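PDB 4WES: nitrogenase molybdenum-iron protein beta chain from Clostridium pasteurianum, which forms, with the alpha chain, the molybdenum-iron component of nitrogenase, which reduces dinitrogen to ammonium, and shares an [8Fe-7S] cluster with that chain. Local coordinates for residues Gly27-Ala32 with Ala101-Cys106; His41-Gln46 with Leu111-Pro116. One frame throughout, in Å; residues are numbered along the deposited sequence.

Contacts 1 and 2 lie on two neighbouring strands of one parallel sheet, with centres about 10 Å apart. Strand 99-104 supplies contact 1 and strand 38-43 supplies contact 2. The backbone of H103 joins them: its N lies 2.9 Å from O of H41, and its O lies 2.9 Å from N of H43, both probable hydrogen bonds. The H103 ring also packs on S42. Both strands lead to the Fe(8)-S(7) cluster. Past the first, SG of C106 binds FE6 of the cluster at 2.4 Å. Past the second, OG of S45 comes within 3.1 Å of the cluster sulfur S2A.

Contact 1 of 2, residues Gly27-Ala32 with Ala101-Cys106; sequences GAMYAA and AVHTTC. With CLF (Fe(8)-S(7) cluster), chain H.
A28 and M29 of helix 24-33 meet H103 of strand 99-104. The methyl CB of A28 lies 3.7 Å from CB of H103 and also touches CG of the ring. M29 reaches the far part of the same imidazole. Its CB and its terminal CE each lie 4.0 Å from CE1 of H103. The M29 chain is extended through chi1 and chi2 and bends at chi3 (-69°), which brings the methyl back to CE1. One turn further along the helix, A32 meets A101, with their CB atoms 3.8 Å apart. The backbones come closest at A28 with H103 and at A32 with A101. Helix 24-33 thus packs on one face of the parallel sheet, as in alpha/beta folds.

No direct hydrogen bond crosses the contact. A water bridges it instead. It lies in the plane of the H103 ring, an unusually short 2.5 Å from ND1. It donates to O of A101 at 2.9 Å, and weakly to O of A28. CG of H103 sits between the backbone N and the carbonyl carbon (chi1 61°), a torsion that turns the ring toward the helix.

Beyond H103 the chain turns toward the cluster. T105 is the N-cap of the next helix, its OG1 bonded to N of L107. C106 then binds an iron that S141 also ligates. Helix and strand run nearly antiparallel, 173° between their directions, with axes 8.8 Å apart. M153 of helix 146-161 packs on A28, helix 46-60 borders M29, and strand 38-43 pairs with strand 99-104 alongside.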
loop_
_atom_site.group_PDB
_atom_site.type_symbol
_atom_site.label_atom_id
_atom_site.label_comp_id
_atom_site.label_asym_id
_atom_site.label_seq_id
_atom_site.Cartn_x
_atom_site.Cartn_y
_atom_site.Cartn_z
ATOM N N GLY B 27 17.052 -1.586 -22.678
ATOM C CA GLY B 27 16.206 -0.480 -23.118
ATOM C C GLY B 27 15.792 -0.613 -24.566
ATOM O O GLY B 27 14.669 -0.287 -24.923
ATOM N N ALA B 28 16.717 -1.038 -25.405
ATOM C CA ALA B 28 16.412 -1.312 -26.809
ATOM C C ALA B 28 15.469 -2.501 -26.950
ATOM O O ALA B 28 14.582 -2.492 -27.834
ATOM C CB ALA B 28 17.704 -1.557 -27.589
ATOM N N MET B 29 15.653 -3.544 -26.128
ATOM C CA MET B 29 14.773 -4.696 -26.141
ATOM C C MET B 29 13.341 -4.272 -25.778
ATOM O O MET B 29 12.379 -4.699 -26.435
ATOM C CB MET B 29 15.335 -5.747 -25.175
ATOM C CG MET B 29 14.575 -7.044 -25.163
ATOM S SD MET B 29 15.252 -8.293 -24.054
ATOM C CE MET B 29 16.788 -8.695 -24.899
ATOM N N TYR B 30 13.197 -3.456 -24.741
ATOM C CA TYR B 30 11.918 -2.950 -24.334
ATOM C C TYR B 30 11.252 -2.136 -25.450
ATOM O O TYR B 30 10.080 -2.337 -25.764
ATOM C CB TYR B 30 12.098 -2.118 -23.055
ATOM C CG TYR B 30 10.817 -1.538 -22.513
ATOM C CD1 TYR B 30 9.901 -2.340 -21.865
ATOM C CD2 TYR B 30 10.493 -0.187 -22.660
ATOM C CE1 TYR B 30 8.707 -1.832 -21.399
ATOM C CE2 TYR B 30 9.329 0.337 -22.174
ATOM C CZ TYR B 30 8.417 -0.482 -21.537
ATOM O OH TYR B 30 7.203 -0.029 -21.083
ATOM N N ALA B 31 11.999 -1.216 -26.026
ATOM C CA ALA B 31 11.466 -0.450 -27.164
ATOM C C ALA B 31 10.992 -1.351 -28.286
ATOM O O ALA B 31 9.922 -1.099 -28.892
ATOM C CB ALA B 31 12.523 0.546 -27.655
ATOM N N ALA B 32 11.782 -2.359 -28.636
ATOM C CA ALA B 32 11.430 -3.261 -29.695
ATOM C C ALA B 32 10.145 -4.054 -29.410
ATOM O O ALA B 32 9.347 -4.318 -30.309
ATOM C CB ALA B 32 12.568 -4.207 -29.991
ATOM N N ALA B 101 14.162 -6.640 -34.772
ATOM C CA ALA B 101 14.774 -5.384 -34.373
ATOM C C ALA B 101 16.063 -5.701 -33.618
ATOM O O ALA B 101 16.043 -6.138 -32.478
ATOM C CB ALA B 101 13.847 -4.579 -33.501
ATOM N N VAL B 102 17.179 -5.490 -34.302
ATOM C CA VAL B 102 18.505 -5.848 -33.790
ATOM C C VAL B 102 19.087 -4.714 -32.946
ATOM O O VAL B 102 19.051 -3.545 -33.343
ATOM C CB VAL B 102 19.459 -6.118 -34.977
ATOM C CG1 VAL B 102 20.843 -6.479 -34.447
ATOM C CG2 VAL B 102 18.909 -7.240 -35.851
ATOM N N HIS B 103 19.656 -5.077 -31.796
ATOM C CA HIS B 103 20.503 -4.172 -31.058
ATOM C C HIS B 103 21.825 -4.908 -30.775
ATOM O O HIS B 103 21.957 -6.100 -31.108
ATOM C CB HIS B 103 19.821 -3.687 -29.762
ATOM C CG HIS B 103 19.488 -4.794 -28.801
ATOM N ND1 HIS B 103 18.242 -5.373 -28.720
ATOM C CD2 HIS B 103 20.260 -5.469 -27.913
ATOM C CE1 HIS B 103 18.266 -6.316 -27.783
ATOM N NE2 HIS B 103 19.480 -6.401 -27.295
ATOM N N THR B 104 22.803 -4.184 -30.224
ATOM C CA THR B 104 24.138 -4.742 -30.080
ATOM C C THR B 104 24.538 -4.780 -28.608
ATOM O O THR B 104 23.787 -4.390 -27.747
ATOM C CB THR B 104 25.133 -3.973 -30.942
ATOM O OG1 THR B 104 25.146 -2.616 -30.510
ATOM C CG2 THR B 104 24.759 -4.062 -32.416
ATOM N N THR B 105 25.728 -5.267 -28.349
ATOM C CA THR B 105 26.264 -5.342 -27.001
ATOM C C THR B 105 27.645 -4.740 -26.945
ATOM O O THR B 105 28.219 -4.416 -27.969
ATOM C CB THR B 105 26.333 -6.789 -26.462
ATOM O OG1 THR B 105 27.408 -7.497 -27.078
ATOM C CG2 THR B 105 25.017 -7.554 -26.666
ATOM N N CYS B 106 28.213 -4.635 -25.738
ATOM C CA CYS B 106 29.602 -4.195 -25.671
ATOM C C CYS B 106 30.544 -5.076 -26.491
ATOM O O CYS B 106 31.560 -4.577 -26.968
ATOM C CB CYS B 106 30.078 -4.187 -24.228
ATOM S SG CYS B 106 29.733 -5.687 -23.264
HETATM FE FE1 CLF H . 29.266 -10.532 -22.012
HETATM FE FE2 CLF H . 26.814 -10.292 -21.601
HETATM FE FE3 CLF H . 28.112 -12.266 -20.167
HETATM FE FE4 CLF H . 28.485 -9.625 -19.681
HETATM S S1 CLF H . 28.353 -8.352 -21.697
HETATM S S2A CLF H . 27.717 -12.221 -22.453
HETATM S S4A CLF H . 26.558 -10.799 -19.365
HETATM S S3A CLF H . 30.170 -11.185 -19.964
HETATM FE FE5 CLF H . 27.140 -6.520 -19.010
HETATM FE FE6 CLF H . 27.810 -4.865 -22.155
HETATM FE FE7 CLF H . 25.477 -5.193 -20.737
HETATM FE FE8 CLF H . 26.150 -7.520 -21.907
HETATM S S2B CLF H . 27.516 -4.532 -19.906
HETATM S S3B CLF H . 25.775 -5.564 -23.004
HETATM S S4B CLF H . 25.144 -7.291 -19.831
HETATM O O HOH W 1 16.103 -4.831 -29.901
#

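Contact 2 of 2, residues His41-Gln46 with Leu111-Pro116. With CLF (Fe(8)-S(7) cluster), chain H.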
loop_
_atom_site.group_PDB
_atom_site.type_symbol
_atom_site.label_atom_id
_atom_site.label_comp_id
_atom_site.label_asym_id
_atom_site.label_seq_id
_atom_site.Cartn_x
_atom_site.Cartn_y
_atom_site.Cartn_z
ATOM N N HIS B 41 16.315 -8.754 -31.215
ATOM C CA HIS B 41 17.481 -9.595 -31.419
ATOM C C HIS B 41 18.705 -8.956 -30.835
ATOM O O HIS B 41 19.040 -7.813 -31.154
ATOM C CB HIS B 41 17.733 -9.845 -32.906
ATOM C CG HIS B 41 18.859 -10.780 -33.152
ATOM N ND1 HIS B 41 18.738 -12.140 -33.007
ATOM C CD2 HIS B 41 20.170 -10.530 -33.414
ATOM C CE1 HIS B 41 19.917 -12.688 -33.213
ATOM N NE2 HIS B 41 20.800 -11.742 -33.469
ATOM N N SER B 42 19.364 -9.696 -29.936
ATOM C CA SER B 42 20.574 -9.239 -29.268
ATOM C C SER B 42 21.800 -9.762 -29.989
ATOM O O SER B 42 22.092 -10.960 -29.984
ATOM C CB SER B 42 20.542 -9.762 -27.846
ATOM O OG SER B 42 21.705 -9.370 -27.126
ATOM N N HIS B 43 22.522 -8.860 -30.660
ATOM C CA HIS B 43 23.677 -9.266 -31.430
ATOM C C HIS B 43 24.945 -9.209 -30.548
ATOM O O HIS B 43 25.602 -8.179 -30.415
ATOM C CB HIS B 43 23.811 -8.363 -32.673
ATOM C CG HIS B 43 24.945 -8.731 -33.559
ATOM N ND1 HIS B 43 24.999 -9.928 -34.239
ATOM C CD2 HIS B 43 26.048 -8.037 -33.907
ATOM C CE1 HIS B 43 26.101 -9.951 -34.961
ATOM N NE2 HIS B 43 26.752 -8.812 -34.787
ATOM N N GLY B 44 25.240 -10.320 -29.915
ATOM C CA GLY B 44 26.349 -10.439 -28.995
ATOM C C GLY B 44 26.423 -11.850 -28.448
ATOM O O GLY B 44 25.829 -12.771 -28.973
ATOM N N SER B 45 27.163 -12.001 -27.347
ATOM C CA SER B 45 27.144 -13.240 -26.608
ATOM C C SER B 45 25.806 -13.363 -25.883
ATOM O O SER B 45 25.204 -12.362 -25.470
ATOM C CB SER B 45 28.335 -13.275 -25.621
ATOM O OG SER B 45 28.214 -14.346 -24.712
ATOM N N GLN B 46 25.306 -14.592 -25.790
ATOM C CA GLN B 46 23.950 -14.865 -25.313
ATOM C C GLN B 46 23.709 -14.547 -23.865
ATOM O O GLN B 46 22.551 -14.438 -23.453
ATOM C CB GLN B 46 23.570 -16.330 -25.588
ATOM C CG GLN B 46 24.352 -17.315 -24.711
ATOM C CD GLN B 46 24.626 -18.638 -25.341
ATOM O OE1 GLN B 46 24.049 -19.000 -26.390
ATOM N NE2 GLN B 46 25.464 -19.422 -24.680
ATOM N N LEU B 111 34.141 -4.989 -31.051
ATOM C CA LEU B 111 34.622 -5.613 -32.292
ATOM C C LEU B 111 34.393 -4.796 -33.543
ATOM O O LEU B 111 34.989 -5.110 -34.587
ATOM C CB LEU B 111 33.963 -6.985 -32.478
ATOM C CG LEU B 111 34.418 -8.067 -31.498
ATOM C CD1 LEU B 111 33.507 -9.287 -31.574
ATOM C CD2 LEU B 111 35.849 -8.490 -31.738
ATOM N N GLY B 112 33.526 -3.785 -33.471
ATOM C CA GLY B 112 33.216 -2.955 -34.627
ATOM C C GLY B 112 32.394 -3.663 -35.662
ATOM O O GLY B 112 32.506 -3.360 -36.848
ATOM N N ASP B 113 31.538 -4.596 -35.275
ATOM C CA ASP B 113 30.681 -5.268 -36.258
ATOM C C ASP B 113 29.885 -4.256 -37.064
ATOM O O ASP B 113 29.409 -3.250 -36.550
ATOM C CB ASP B 113 29.699 -6.231 -35.584
ATOM C CG ASP B 113 30.236 -7.634 -35.408
ATOM O OD1 ASP B 113 31.463 -7.838 -35.391
ATOM O OD2 ASP B 113 29.413 -8.557 -35.267
ATOM N N ASP B 114 29.693 -4.577 -38.325
ATOM C CA ASP B 114 29.087 -3.683 -39.293
ATOM C C ASP B 114 27.676 -4.185 -39.670
ATOM O O ASP B 114 27.476 -4.870 -40.663
ATOM C CB ASP B 114 30.006 -3.650 -40.518
ATOM C CG ASP B 114 29.525 -2.741 -41.616
ATOM O OD1 ASP B 114 28.489 -2.066 -41.520
ATOM O OD2 ASP B 114 30.262 -2.692 -42.616
ATOM N N LEU B 115 26.688 -3.807 -38.857
ATOM C CA LEU B 115 25.311 -4.277 -39.044
ATOM C C LEU B 115 24.730 -3.896 -40.417
ATOM O O LEU B 115 24.069 -4.690 -41.068
ATOM C CB LEU B 115 24.411 -3.765 -37.917
ATOM C CG LEU B 115 24.432 -4.597 -36.621
ATOM C CD1 LEU B 115 23.759 -5.941 -36.856
ATOM C CD2 LEU B 115 25.824 -4.793 -36.030
ATOM N N PRO B 116 24.954 -2.647 -40.861
ATOM C CA PRO B 116 24.417 -2.313 -42.186
ATOM C C PRO B 116 24.906 -3.247 -43.288
ATOM O O PRO B 116 24.118 -3.666 -44.123
ATOM C CB PRO B 116 24.931 -0.907 -42.410
ATOM C CG PRO B 116 25.055 -0.334 -41.042
ATOM C CD PRO B 116 25.535 -1.472 -40.183
HETATM FE FE1 CLF H . 29.266 -10.532 -22.012
HETATM FE FE2 CLF H . 26.814 -10.292 -21.601
HETATM FE FE3 CLF H . 28.112 -12.266 -20.167
HETATM FE FE4 CLF H . 28.485 -9.625 -19.681
HETATM S S1 CLF H . 28.353 -8.352 -21.697
HETATM S S2A CLF H . 27.717 -12.221 -22.453
HETATM S S4A CLF H . 26.558 -10.799 -19.365
HETATM S S3A CLF H . 30.170 -11.185 -19.964
HETATM FE FE5 CLF H . 27.140 -6.520 -19.010
HETATM FE FE6 CLF H . 27.810 -4.865 -22.155
HETATM FE FE7 CLF H . 25.477 -5.193 -20.737
HETATM FE FE8 CLF H . 26.150 -7.520 -21.907
HETATM S S2B CLF H . 27.516 -4.532 -19.906
HETATM S S3B CLF H . 25.775 -5.564 -23.004
HETATM S S4B CLF H . 25.144 -7.291 -19.831
#
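H43, on strand 38-43 of a parallel alpha/beta sheet, forms a histidine-carboxylate hydrogen bond with D113. NE2 of H43 donates to OD2 of D113 at 2.7 Å, with an angle of 151° at the hydrogen. The bond uses the anti lone pair of OD2, and the oxygen is tilted 18° out of the ring plane. Ring and carboxylate planes stand 45° apart. CG of H43 lies anti to the backbone N, and the imidazole extends to the loop before helix 115-125.

The tight part is around this ring. In one of its two conformers, L115 brings CD2 to 3.9 Å from CD2 of H43 and CD1 over one ring face, offset toward the rim. F71 meets the imidazole edge-to-face, I84 packs on it, and S69 bonds to ND1, so both ring nitrogens are engaged and the ring's rotation is fixed. OD2 of D113 has a second partner, the backbone N of G80. This oxygen thus accepts from two N-H groups.

The other side is looser. G112 and P116 are open to solvent; D113 and D114 are partly exposed. G112 ends helix 106-111 in a Schellman motif with positive phi. D114 then caps helix 115-125 from the N-cap position.

Beyond H43, the 41-46 segment runs on to the cluster. There S45 sits at the interface with the alpha chain, its CB 3.4 Å from the cluster sulfur S2A.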